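Local coordinates for protein 2-(acetamidomethylene)succinate hydrolase (Mesorhizobium loti, PDB 3KXP) that catalyses the last step of vitamin B6 degradation, hydrolysing (E)-2-(acetamidomethylene)succinate to succinic semialdehyde, acetate, ammonia and carbon dioxide, at residues R182-S187 with A234-T239; D101-G106 with T113-N118; T173-A178 with S266-A271; T78-V83 with A216-Q221. All blocks are in the same frame, centred on the assembly; numbering follows the deposited sequence.

Contact 1. Residues R182-S187 with A234-T239; sequences RVNAGS and AAMAQT
The flat carboxamide of Asn184 lies across the side chain of Met236, the two crossing at about a right angle, with Asn184 CG 4.0 Å from Met236 CB. No hydrogen bond links the segments, so the amide acts here by its bulk, packing on Met236 and touching Ser233 at the start of the same helix, 233-242. Swapped for an alanine, Asn184 has no amide left, and the CB and CG of Met236 would probably lose their cover. Val183 adds the apolar share: its CG2 methyl, anti to the backbone N, reaches Met236 CB at 3.9 Å. A short branched side chain suits this buried place. Met236, built as selenomethionine, offers only the root of its chain, for bends about the CB-CG and CG-SE bonds carry the selenium away from this loop toward His105. Two type I turns, Arg182 to Ala185 and Asn184 to Ser187, shape the loop; Ala185 N bonds to Arg182 O at 3.1 Å. Both segments belong to the helical cap that follows the sixth strand of the alpha/beta hydrolase fold, and Val183 comes within about 4 Å, side chain to side chain, of Ile77 of the chloride site.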
loop_
_atom_site.group_PDB
_atom_site.type_symbol
_atom_site.label_atom_id
_atom_site.label_comp_id
_atom_site.label_asym_id
_atom_site.label_seq_id
_atom_site.Cartn_x
_atom_site.Cartn_y
_atom_site.Cartn_z
ATOM N N ARG A 182 25.442 -20.565 -0.277
ATOM C CA ARG A 182 24.756 -21.647 0.428
ATOM C C ARG A 182 23.514 -22.170 -0.298
ATOM O O ARG A 182 22.766 -22.983 0.243
ATOM C CB ARG A 182 24.383 -21.185 1.841
ATOM C CG ARG A 182 23.639 -19.861 1.873
ATOM C CD ARG A 182 23.597 -19.256 3.279
ATOM N NE ARG A 182 22.501 -19.762 4.108
ATOM C CZ ARG A 182 21.209 -19.638 3.807
ATOM N NH1 ARG A 182 20.836 -19.030 2.688
ATOM N NH2 ARG A 182 20.283 -20.096 4.640
ATOM N N VAL A 183 23.315 -21.730 -1.535
ATOM C CA VAL A 183 22.149 -22.140 -2.310
ATOM C C VAL A 183 21.991 -23.656 -2.454
ATOM O O VAL A 183 20.875 -24.159 -2.460
ATOM C CB VAL A 183 22.166 -21.491 -3.707
ATOM C CG1 VAL A 183 23.315 -22.038 -4.521
ATOM C CG2 VAL A 183 20.841 -21.720 -4.398
ATOM N N ASN A 184 23.104 -24.376 -2.563
ATOM C CA ASN A 184 23.070 -25.831 -2.700
ATOM C C ASN A 184 23.605 -26.556 -1.476
ATOM O O ASN A 184 24.034 -27.707 -1.561
ATOM C CB ASN A 184 23.857 -26.264 -3.938
ATOM C CG ASN A 184 22.997 -26.307 -5.191
ATOM O OD1 ASN A 184 23.483 -26.074 -6.294
ATOM N ND2 ASN A 184 21.713 -26.618 -5.022
ATOM N N ALA A 185 23.579 -25.872 -0.340
ATOM C CA ALA A 185 24.047 -26.443 0.911
ATOM C C ALA A 185 23.114 -27.585 1.280
ATOM O O ALA A 185 23.436 -28.431 2.119
ATOM C CB ALA A 185 24.030 -25.383 1.996
ATOM N N GLY A 186 21.948 -27.595 0.639
ATOM C CA GLY A 186 20.964 -28.626 0.901
ATOM C C GLY A 186 21.089 -29.820 -0.022
ATOM O O GLY A 186 20.459 -30.851 0.212
ATOM N N SER A 187 21.897 -29.692 -1.072
ATOM C CA SER A 187 22.078 -30.790 -2.013
ATOM C C SER A 187 22.957 -31.870 -1.391
ATOM O O SER A 187 24.161 -31.919 -1.633
ATOM C CB SER A 187 22.712 -30.284 -3.307
ATOM O OG SER A 187 22.764 -31.322 -4.270
ATOM N N ALA A 234 21.791 -28.098 -10.484
ATOM C CA ALA A 234 22.225 -27.269 -11.604
ATOM C C ALA A 234 21.253 -26.106 -11.776
ATOM O O ALA A 234 21.672 -24.983 -12.056
ATOM C CB ALA A 234 22.288 -28.092 -12.888
ATOM N N ALA A 235 19.961 -26.383 -11.612
ATOM C CA ALA A 235 18.926 -25.353 -11.742
ATOM C C ALA A 235 19.144 -24.252 -10.693
ATOM O O ALA A 235 19.014 -23.058 -10.989
ATOM C CB ALA A 235 17.521 -25.979 -11.576
HETATM N N MSE A 236 19.480 -24.664 -9.472
HETATM C CA MSE A 236 19.733 -23.722 -8.383
HETATM C C MSE A 236 20.929 -22.817 -8.678
HETATM O O MSE A 236 20.841 -21.597 -8.538
HETATM C CB MSE A 236 19.995 -24.472 -7.071
HETATM C CG MSE A 236 18.847 -25.341 -6.617
HETATM SE SE MSE A 236 17.161 -24.388 -6.690
HETATM C CE MSE A 236 16.532 -24.978 -8.434
ATOM N N ALA A 237 22.043 -23.427 -9.075
ATOM C CA ALA A 237 23.260 -22.685 -9.377
ATOM C C ALA A 237 22.998 -21.646 -10.453
ATOM O O ALA A 237 23.449 -20.511 -10.351
ATOM C CB ALA A 237 24.371 -23.642 -9.825
ATOM N N GLN A 238 22.259 -22.034 -11.483
ATOM C CA GLN A 238 21.953 -21.106 -12.562
ATOM C C GLN A 238 20.969 -20.036 -12.111
ATOM O O GLN A 238 21.093 -18.875 -12.501
ATOM C CB GLN A 238 21.390 -21.858 -13.767
ATOM C CG GLN A 238 22.384 -22.821 -14.385
ATOM C CD GLN A 238 21.805 -23.573 -15.556
ATOM O OE1 GLN A 238 21.496 -22.985 -16.598
ATOM N NE2 GLN A 238 21.642 -24.881 -15.394
ATOM N N THR A 239 19.994 -20.428 -11.295
ATOM C CA THR A 239 19.005 -19.481 -10.792
ATOM C C THR A 239 19.671 -18.439 -9.892
ATOM O O THR A 239 19.407 -17.243 -10.022
ATOM C CB THR A 239 17.919 -20.192 -9.997
ATOM O OG1 THR A 239 17.217 -21.085 -10.864
ATOM C CG2 THR A 239 16.948 -19.192 -9.418
#

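Contact 2. Residues D101-G106 with T113-N118; sequences DQRGHG and TGYEAN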
loop_
_atom_site.group_PDB
_atom_site.type_symbol
_atom_site.label_atom_id
_atom_site.label_comp_id
_atom_site.label_asym_id
_atom_site.label_seq_id
_atom_site.Cartn_x
_atom_site.Cartn_y
_atom_site.Cartn_z
ATOM N N ASP A 101 5.043 -24.634 -8.348
ATOM C CA ASP A 101 6.404 -25.112 -8.182
ATOM C C ASP A 101 7.041 -24.533 -9.429
ATOM O O ASP A 101 6.620 -24.844 -10.541
ATOM C CB ASP A 101 6.459 -26.642 -8.218
ATOM C CG ASP A 101 6.125 -27.262 -6.880
ATOM O OD1 ASP A 101 5.989 -28.503 -6.809
ATOM O OD2 ASP A 101 6.011 -26.501 -5.892
ATOM N N GLN A 102 8.030 -23.668 -9.271
ATOM C CA GLN A 102 8.622 -23.086 -10.458
ATOM C C GLN A 102 9.684 -23.993 -11.074
ATOM O O GLN A 102 10.171 -24.922 -10.427
ATOM C CB GLN A 102 9.164 -21.702 -10.121
ATOM C CG GLN A 102 8.051 -20.797 -9.610
ATOM C CD GLN A 102 8.563 -19.515 -9.012
ATOM O OE1 GLN A 102 8.669 -18.491 -9.694
ATOM N NE2 GLN A 102 8.904 -19.562 -7.729
ATOM N N ARG A 103 10.015 -23.733 -12.335
ATOM C CA ARG A 103 10.996 -24.538 -13.038
ATOM C C ARG A 103 12.242 -24.790 -12.201
ATOM O O ARG A 103 12.758 -23.891 -11.535
ATOM C CB ARG A 103 11.389 -23.871 -14.356
ATOM C CG ARG A 103 12.158 -22.570 -14.203
ATOM C CD ARG A 103 12.740 -22.175 -15.541
ATOM N NE ARG A 103 11.695 -22.103 -16.559
ATOM C CZ ARG A 103 11.899 -22.290 -17.856
ATOM N NH1 ARG A 103 10.887 -22.204 -18.709
ATOM N NH2 ARG A 103 13.110 -22.581 -18.298
ATOM N N GLY A 104 12.716 -26.032 -12.246
ATOM C CA GLY A 104 13.897 -26.419 -11.499
ATOM C C GLY A 104 13.574 -26.816 -10.069
ATOM O O GLY A 104 14.438 -27.332 -9.356
ATOM N N HIS A 105 12.325 -26.606 -9.656
ATOM C CA HIS A 105 11.916 -26.906 -8.284
ATOM C C HIS A 105 10.774 -27.911 -8.163
ATOM O O HIS A 105 10.140 -28.284 -9.149
ATOM C CB HIS A 105 11.478 -25.621 -7.567
ATOM C CG HIS A 105 12.489 -24.513 -7.604
ATOM N ND1 HIS A 105 12.834 -23.853 -8.765
ATOM C CD2 HIS A 105 13.188 -23.914 -6.609
ATOM C CE1 HIS A 105 13.697 -22.893 -8.483
ATOM N NE2 HIS A 105 13.928 -22.908 -7.183
ATOM N N GLY A 106 10.518 -28.317 -6.925
ATOM C CA GLY A 106 9.443 -29.237 -6.620
ATOM C C GLY A 106 9.226 -30.349 -7.620
ATOM O O GLY A 106 10.166 -31.025 -8.021
ATOM N N THR A 113 18.734 -25.742 -18.975
ATOM C CA THR A 113 19.081 -24.334 -18.821
ATOM C C THR A 113 17.847 -23.429 -18.911
ATOM O O THR A 113 16.716 -23.910 -18.962
ATOM C CB THR A 113 20.119 -23.896 -19.892
ATOM O OG1 THR A 113 20.821 -22.731 -19.433
ATOM C CG2 THR A 113 19.425 -23.577 -21.223
ATOM N N GLY A 114 18.074 -22.118 -18.928
ATOM C CA GLY A 114 16.974 -21.172 -19.005
ATOM C C GLY A 114 16.434 -20.814 -17.629
ATOM O O GLY A 114 15.258 -21.029 -17.335
ATOM N N TYR A 115 17.291 -20.263 -16.778
ATOM C CA TYR A 115 16.866 -19.896 -15.440
ATOM C C TYR A 115 17.050 -18.418 -15.132
ATOM O O TYR A 115 17.378 -18.051 -14.008
ATOM C CB TYR A 115 17.603 -20.753 -14.410
ATOM C CG TYR A 115 17.196 -22.201 -14.484
ATOM C CD1 TYR A 115 17.874 -23.100 -15.306
ATOM C CD2 TYR A 115 16.087 -22.662 -13.773
ATOM C CE1 TYR A 115 17.455 -24.435 -15.415
ATOM C CE2 TYR A 115 15.656 -23.982 -13.874
ATOM C CZ TYR A 115 16.347 -24.867 -14.692
ATOM O OH TYR A 115 15.946 -26.182 -14.743
ATOM N N GLU A 116 16.828 -17.574 -16.134
ATOM C CA GLU A 116 16.956 -16.140 -15.960
ATOM C C GLU A 116 15.582 -15.568 -15.668
ATOM O O GLU A 116 14.583 -16.283 -15.734
ATOM C CB GLU A 116 17.523 -15.501 -17.226
ATOM C CG GLU A 116 18.910 -15.990 -17.587
ATOM C CD GLU A 116 19.939 -15.666 -16.519
ATOM O OE1 GLU A 116 20.266 -14.469 -16.335
ATOM O OE2 GLU A 116 20.421 -16.613 -15.858
ATOM N N ALA A 117 15.533 -14.282 -15.338
ATOM C CA ALA A 117 14.270 -13.614 -15.038
ATOM C C ALA A 117 13.216 -13.887 -16.109
ATOM O O ALA A 117 12.119 -14.366 -15.803
ATOM C CB ALA A 117 14.497 -12.105 -14.898
ATOM N N ASN A 118 13.554 -13.576 -17.360
ATOM C CA ASN A 118 12.641 -13.776 -18.487
ATOM C C ASN A 118 12.076 -15.185 -18.557
ATOM O O ASN A 118 10.880 -15.367 -18.788
ATOM C CB ASN A 118 13.333 -13.447 -19.808
ATOM C CG ASN A 118 13.402 -11.957 -20.074
ATOM O OD1 ASN A 118 14.018 -11.514 -21.047
ATOM N ND2 ASN A 118 12.765 -11.171 -19.210
#
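Arg103 crosses the ring of Tyr115 obliquely and ends at the backbone of Gly114. From CB its chain starts with CG wedged between the backbone N and the carbonyl carbon (chi1 67°), which brings CG to 3.8 Å from Tyr115 CE2. CD touches both that ring and the Gly114 carbonyl, lying 3.3 Å from Gly114 O. A turn about the CG-CD bond then swings the guanidinium: NE forms a salt bridge with Asp123 of helix 117-131, while NH2 gives a weak, bent hydrogen bond of 2.8 Å to Gly114 O. Thr113 O lies farther off at the guanidinium edge. With the planes 77° apart and CZ 6.0 Å from the centroid of the Tyr115 ring, any cation-pi attraction is slight. A leucine in place of Arg103 has no charged end and is likely to leave Asp123 without its mate and the Gly114 carbonyl without this donor.

Glycine suits both backbones. Gly104, in the third position of a type II turn from Gln102 to His105, sets CA 3.8 Å from Tyr115 CE2 at the ring edge, where a CB would clash. At Gly114 a CB would crowd Arg103 NH2. The tyrosine hydroxyl donates to Pro111 O, and His105 ND1 donates in its ring plane to Arg103 O (2.8 Å), bracing the turn. The sequence from Asp101 to Ser108 is the Asp-x-Arg-Gly-x-Gly-x-Ser motif that follows the fourth strand in many alpha/beta hydrolases.

Contact 3. Residues T173-A178 with S266-A271; sequences TEALDA and SKLVSA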
loop_
_atom_site.group_PDB
_atom_site.type_symbol
_atom_site.label_atom_id
_atom_site.label_comp_id
_atom_site.label_asym_id
_atom_site.label_seq_id
_atom_site.Cartn_x
_atom_site.Cartn_y
_atom_site.Cartn_z
ATOM N N THR A 173 25.942 -6.630 -3.673
ATOM C CA THR A 173 26.705 -7.802 -4.079
ATOM C C THR A 173 26.948 -8.815 -2.958
ATOM O O THR A 173 26.791 -10.023 -3.155
ATOM C CB THR A 173 28.066 -7.377 -4.662
ATOM O OG1 THR A 173 27.852 -6.523 -5.790
ATOM C CG2 THR A 173 28.867 -8.593 -5.107
ATOM N N GLU A 174 27.327 -8.319 -1.784
ATOM C CA GLU A 174 27.608 -9.179 -0.640
ATOM C C GLU A 174 26.420 -10.058 -0.254
ATOM O O GLU A 174 26.594 -11.230 0.084
ATOM C CB GLU A 174 28.025 -8.331 0.568
ATOM C CG GLU A 174 29.267 -7.465 0.350
ATOM C CD GLU A 174 29.087 -6.419 -0.747
ATOM O OE1 GLU A 174 27.971 -5.861 -0.872
ATOM O OE2 GLU A 174 30.069 -6.146 -1.477
ATOM N N ALA A 175 25.218 -9.488 -0.305
ATOM C CA ALA A 175 24.003 -10.215 0.048
ATOM C C ALA A 175 23.734 -11.342 -0.950
ATOM O O ALA A 175 23.308 -12.437 -0.570
ATOM C CB ALA A 175 22.816 -9.252 0.107
ATOM N N LEU A 176 23.984 -11.072 -2.226
ATOM C CA LEU A 176 23.803 -12.081 -3.258
ATOM C C LEU A 176 24.943 -13.100 -3.189
ATOM O O LEU A 176 24.748 -14.264 -3.537
ATOM C CB LEU A 176 23.733 -11.428 -4.643
ATOM C CG LEU A 176 22.387 -10.723 -4.876
ATOM C CD1 LEU A 176 22.434 -9.808 -6.095
ATOM C CD2 LEU A 176 21.303 -11.786 -5.013
ATOM N N ASP A 177 26.122 -12.670 -2.736
ATOM C CA ASP A 177 27.250 -13.594 -2.600
ATOM C C ASP A 177 26.846 -14.641 -1.571
ATOM O O ASP A 177 27.092 -15.830 -1.749
ATOM C CB ASP A 177 28.518 -12.885 -2.093
ATOM C CG ASP A 177 29.140 -11.966 -3.132
ATOM O OD1 ASP A 177 28.877 -12.168 -4.329
ATOM O OD2 ASP A 177 29.903 -11.046 -2.759
ATOM N N ALA A 178 26.208 -14.184 -0.498
ATOM C CA ALA A 178 25.779 -15.065 0.576
ATOM C C ALA A 178 24.731 -16.066 0.117
ATOM O O ALA A 178 24.797 -17.252 0.462
ATOM C CB ALA A 178 25.233 -14.245 1.734
ATOM N N SER A 266 15.790 -8.538 7.321
ATOM C CA SER A 266 16.165 -9.312 6.141
ATOM C C SER A 266 17.644 -9.136 5.796
ATOM O O SER A 266 18.141 -8.015 5.759
ATOM C CB SER A 266 15.354 -8.878 4.922
ATOM O OG SER A 266 15.975 -9.370 3.744
ATOM N N LYS A 267 18.340 -10.235 5.531
ATOM C CA LYS A 267 19.746 -10.138 5.170
ATOM C C LYS A 267 19.916 -10.067 3.651
ATOM O O LYS A 267 21.029 -9.898 3.158
ATOM C CB LYS A 267 20.536 -11.323 5.733
ATOM C CG LYS A 267 20.506 -11.412 7.243
ATOM C CD LYS A 267 21.459 -12.478 7.766
ATOM C CE LYS A 267 21.209 -13.858 7.161
ATOM N NZ LYS A 267 22.145 -14.900 7.714
ATOM N N LEU A 268 18.815 -10.185 2.915
ATOM C CA LEU A 268 18.865 -10.118 1.457
ATOM C C LEU A 268 18.548 -8.690 1.009
ATOM O O LEU A 268 19.328 -8.073 0.287
ATOM C CB LEU A 268 17.857 -11.091 0.839
ATOM C CG LEU A 268 18.063 -11.631 -0.590
ATOM C CD1 LEU A 268 16.803 -11.378 -1.392
ATOM C CD2 LEU A 268 19.268 -11.004 -1.265
ATOM N N VAL A 269 17.406 -8.165 1.446
ATOM C CA VAL A 269 17.013 -6.804 1.093
ATOM C C VAL A 269 17.285 -5.889 2.284
ATOM O O VAL A 269 16.593 -5.952 3.301
ATOM C CB VAL A 269 15.509 -6.720 0.717
ATOM C CG1 VAL A 269 15.095 -5.270 0.505
ATOM C CG2 VAL A 269 15.245 -7.525 -0.549
ATOM N N SER A 270 18.305 -5.047 2.147
ATOM C CA SER A 270 18.694 -4.120 3.196
ATOM C C SER A 270 17.775 -2.912 3.209
ATOM O O SER A 270 17.059 -2.657 2.241
ATOM C CB SER A 270 20.114 -3.627 2.953
ATOM O OG SER A 270 20.115 -2.676 1.902
ATOM N N ALA A 271 17.816 -2.160 4.303
ATOM C CA ALA A 271 17.006 -0.957 4.424
ATOM C C ALA A 271 17.437 0.064 3.362
ATOM O O ALA A 271 16.618 0.813 2.835
ATOM C CB ALA A 271 17.164 -0.364 5.808
HETATM O O HOH W 1 21.951 -12.649 1.882
#
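Ala175 presses its methyl onto the backbone of the opposite loop, with CB 3.6 Å from Lys267 O and 3.7 Å from Leu268 O. Only a small side chain lets the helix approach two carbonyls so closely, and alanine fits. Beside it, the branched end of Leu268 meets Leu176: the two CD2 methyls are 4.3 Å apart, a loose apolar touch. One water bridges the backbones, donating to Ala175 O at 2.8 Å and to Lys267 O at 3.2 Å. It thereby links two acceptors that could not bond to each other.

The next shell fixes the loop. Ser266 OG accepts from Leu268 N (3.1 Å) and from Val269 N (3.0 Å), making an ST turn and an ST motif on one oxygen. The same hydroxyl bonds to Asp166 OD2, so a single serine ties the curve of the loop to a residue inferred to be part of the catalytic triad. With CG anti to the backbone N (chi1 -156°), Leu268 swings inward, and its side chain stands about 4 Å from those of Ser142 and His294, the inferred nucleophile and histidine. A buried leucine thus gives the active site an apolar neighbour.

Farther out, Ser270 caps helix 271-280 by binding Ala273 N, and Asp177 forms a salt bridge with Arg244. The contact sets helix 173-182, the first of the cap, against the loop between strand 258-263 of the central sheet and helix 271-280.

Contact 4. Residues T78-V83 with A216-Q221; sequences TSNSAV and AESGYQ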
loop_
_atom_site.group_PDB
_atom_site.type_symbol
_atom_site.label_atom_id
_atom_site.label_comp_id
_atom_site.label_asym_id
_atom_site.label_seq_id
_atom_site.Cartn_x
_atom_site.Cartn_y
_atom_site.Cartn_z
ATOM N N THR A 78 15.205 -22.735 -4.145
ATOM C CA THR A 78 15.336 -24.044 -3.466
ATOM C C THR A 78 14.080 -24.484 -2.724
ATOM O O THR A 78 13.983 -25.628 -2.293
ATOM C CB THR A 78 16.523 -24.121 -2.455
ATOM O OG1 THR A 78 16.178 -23.450 -1.239
ATOM C CG2 THR A 78 17.775 -23.509 -3.042
ATOM N N SER A 79 13.114 -23.582 -2.587
ATOM C CA SER A 79 11.867 -23.888 -1.888
ATOM C C SER A 79 10.858 -24.531 -2.860
ATOM O O SER A 79 11.234 -24.971 -3.947
ATOM C CB SER A 79 11.304 -22.586 -1.298
ATOM O OG SER A 79 10.218 -22.815 -0.425
ATOM N N ASN A 80 9.588 -24.587 -2.468
ATOM C CA ASN A 80 8.538 -25.164 -3.309
ATOM C C ASN A 80 7.139 -24.699 -2.863
ATOM O O ASN A 80 6.962 -24.192 -1.758
ATOM C CB ASN A 80 8.632 -26.702 -3.299
ATOM C CG ASN A 80 8.025 -27.322 -2.057
ATOM O OD1 ASN A 80 6.833 -27.606 -2.022
ATOM N ND2 ASN A 80 8.839 -27.521 -1.027
ATOM N N SER A 81 6.154 -24.893 -3.735
ATOM C CA SER A 81 4.768 -24.464 -3.507
ATOM C C SER A 81 4.090 -24.722 -2.161
ATOM O O SER A 81 3.244 -23.932 -1.744
ATOM C CB SER A 81 3.868 -25.026 -4.610
ATOM O OG SER A 81 3.833 -26.443 -4.575
ATOM N N ALA A 82 4.447 -25.803 -1.478
ATOM C CA ALA A 82 3.803 -26.126 -0.204
ATOM C C ALA A 82 3.906 -25.088 0.914
ATOM O O ALA A 82 3.011 -24.997 1.753
ATOM C CB ALA A 82 4.311 -27.469 0.309
ATOM N N VAL A 83 4.981 -24.310 0.940
ATOM C CA VAL A 83 5.148 -23.323 1.999
ATOM C C VAL A 83 4.008 -22.306 2.045
ATOM O O VAL A 83 3.847 -21.596 3.038
ATOM C CB VAL A 83 6.485 -22.563 1.855
ATOM C CG1 VAL A 83 7.632 -23.561 1.736
ATOM C CG2 VAL A 83 6.442 -21.634 0.638
ATOM N N ALA A 216 10.296 -29.532 5.022
ATOM C CA ALA A 216 10.884 -30.859 5.151
ATOM C C ALA A 216 10.081 -31.956 4.438
ATOM O O ALA A 216 10.646 -32.802 3.748
ATOM C CB ALA A 216 11.038 -31.210 6.632
ATOM N N GLU A 217 8.766 -31.935 4.599
ATOM C CA GLU A 217 7.924 -32.948 3.985
ATOM C C GLU A 217 7.661 -32.722 2.507
ATOM O O GLU A 217 7.380 -33.668 1.791
ATOM C CB GLU A 217 6.569 -33.028 4.694
ATOM C CG GLU A 217 6.639 -33.208 6.193
ATOM C CD GLU A 217 5.266 -33.389 6.821
ATOM O OE1 GLU A 217 4.311 -32.720 6.364
ATOM O OE2 GLU A 217 5.145 -34.191 7.775
ATOM N N SER A 218 7.754 -31.482 2.045
ATOM C CA SER A 218 7.442 -31.194 0.653
ATOM C C SER A 218 8.585 -31.040 -0.336
ATOM O O SER A 218 8.408 -31.311 -1.513
ATOM C CB SER A 218 6.571 -29.941 0.576
ATOM O OG SER A 218 7.287 -28.803 1.040
ATOM N N GLY A 219 9.749 -30.601 0.121
ATOM C CA GLY A 219 10.844 -30.401 -0.812
ATOM C C GLY A 219 11.904 -31.477 -0.882
ATOM O O GLY A 219 12.907 -31.320 -1.571
ATOM N N TYR A 220 11.692 -32.574 -0.171
ATOM C CA TYR A 220 12.670 -33.654 -0.165
ATOM C C TYR A 220 11.958 -34.993 -0.351
ATOM O O TYR A 220 10.965 -35.278 0.323
ATOM C CB TYR A 220 13.473 -33.610 1.148
ATOM C CG TYR A 220 14.069 -32.239 1.408
ATOM C CD1 TYR A 220 13.254 -31.166 1.784
ATOM C CD2 TYR A 220 15.406 -31.975 1.131
ATOM C CE1 TYR A 220 13.749 -29.869 1.854
ATOM C CE2 TYR A 220 15.912 -30.673 1.197
ATOM C CZ TYR A 220 15.075 -29.625 1.549
ATOM O OH TYR A 220 15.533 -28.319 1.515
ATOM N N GLN A 221 12.455 -35.805 -1.282
ATOM C CA GLN A 221 11.833 -37.096 -1.545
ATOM C C GLN A 221 12.741 -38.288 -1.308
ATOM O O GLN A 221 13.958 -38.205 -1.463
ATOM C CB GLN A 221 11.265 -37.139 -2.974
ATOM C CG GLN A 221 12.238 -36.744 -4.093
ATOM C CD GLN A 221 13.111 -37.887 -4.602
ATOM O OE1 GLN A 221 12.616 -38.959 -4.971
ATOM N NE2 GLN A 221 14.421 -37.650 -4.645
HETATM O O HOH W 2 15.722 -27.714 -1.611
#
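Asn80 and Ser218 join the loop after strand 70-74 to the end of a cap helix. In alpha/beta hydrolases this loop supplies part of the oxyanion hole, consistent with the chloride bound at Ile77, just before this segment; Asn80 itself is about 11 Å from Ile77, side chain to side chain. Asn80 ND2 donates to Ser218 OG at 2.9 Å in a nearly straight bond (160°), with the serine oxygen lying in the amide plane. The other end of the amide works within its own segment: OD1 accepts from Ala82 N at 3.0 Å, closing an Asx turn, although the donor sits well above the carbonyl plane. Both ends of the amide are thus held, which fixes its rotation, and an asparagine suits the place because it offers a donor and an acceptor a short reach from the backbone.

Ser218 OG also donates to Ile214 O, one turn back in its helix, so the hydroxyl is gripped by two bonds. Packing beside it is tight: Ala82 CB lies 3.4 Å from Ser218 CB and 3.3 Å from Ser218 OG, which suits an alanine facing a serine. At Gly219, where the helix ends, a side chain would press on Asn80 ND2. Farther along, a water donates to Thr78 O (2.8 Å) and bonds to Tyr220 OH (3.2 Å).

Arg63 of strand 59-65 touches Asn80, Ala82 and Ser218. The contact thus lies between the central sheet and the junction of helix 209-218 with the hairpin strand 220-223, whose Tyr220 rests on Leu200 of helix 193-203.

In the fold
From the N terminus, residues 78-83 open contact 4 just after strand 70-74. Contact 2 then opens and closes inside that loop, a short closure of 101-106 on 113-118, which runs into helix 117-131. After strand 159-165 the chain enters the cap, where 173-178 opens contact 3 and 182-187 soon opens contact 1. Contact 4 closes at 216-221 while both are still open, so it crosses each of them. Contact 1 closes at 234-239, nested within contact 3, which ends at 266-271 after strand 258-263. Contacts 1, 2 and 4 touch one another through Gln238, Met236, Asp101 and Thr78. Contacts 3 and 4 each tie the cap to the core loops.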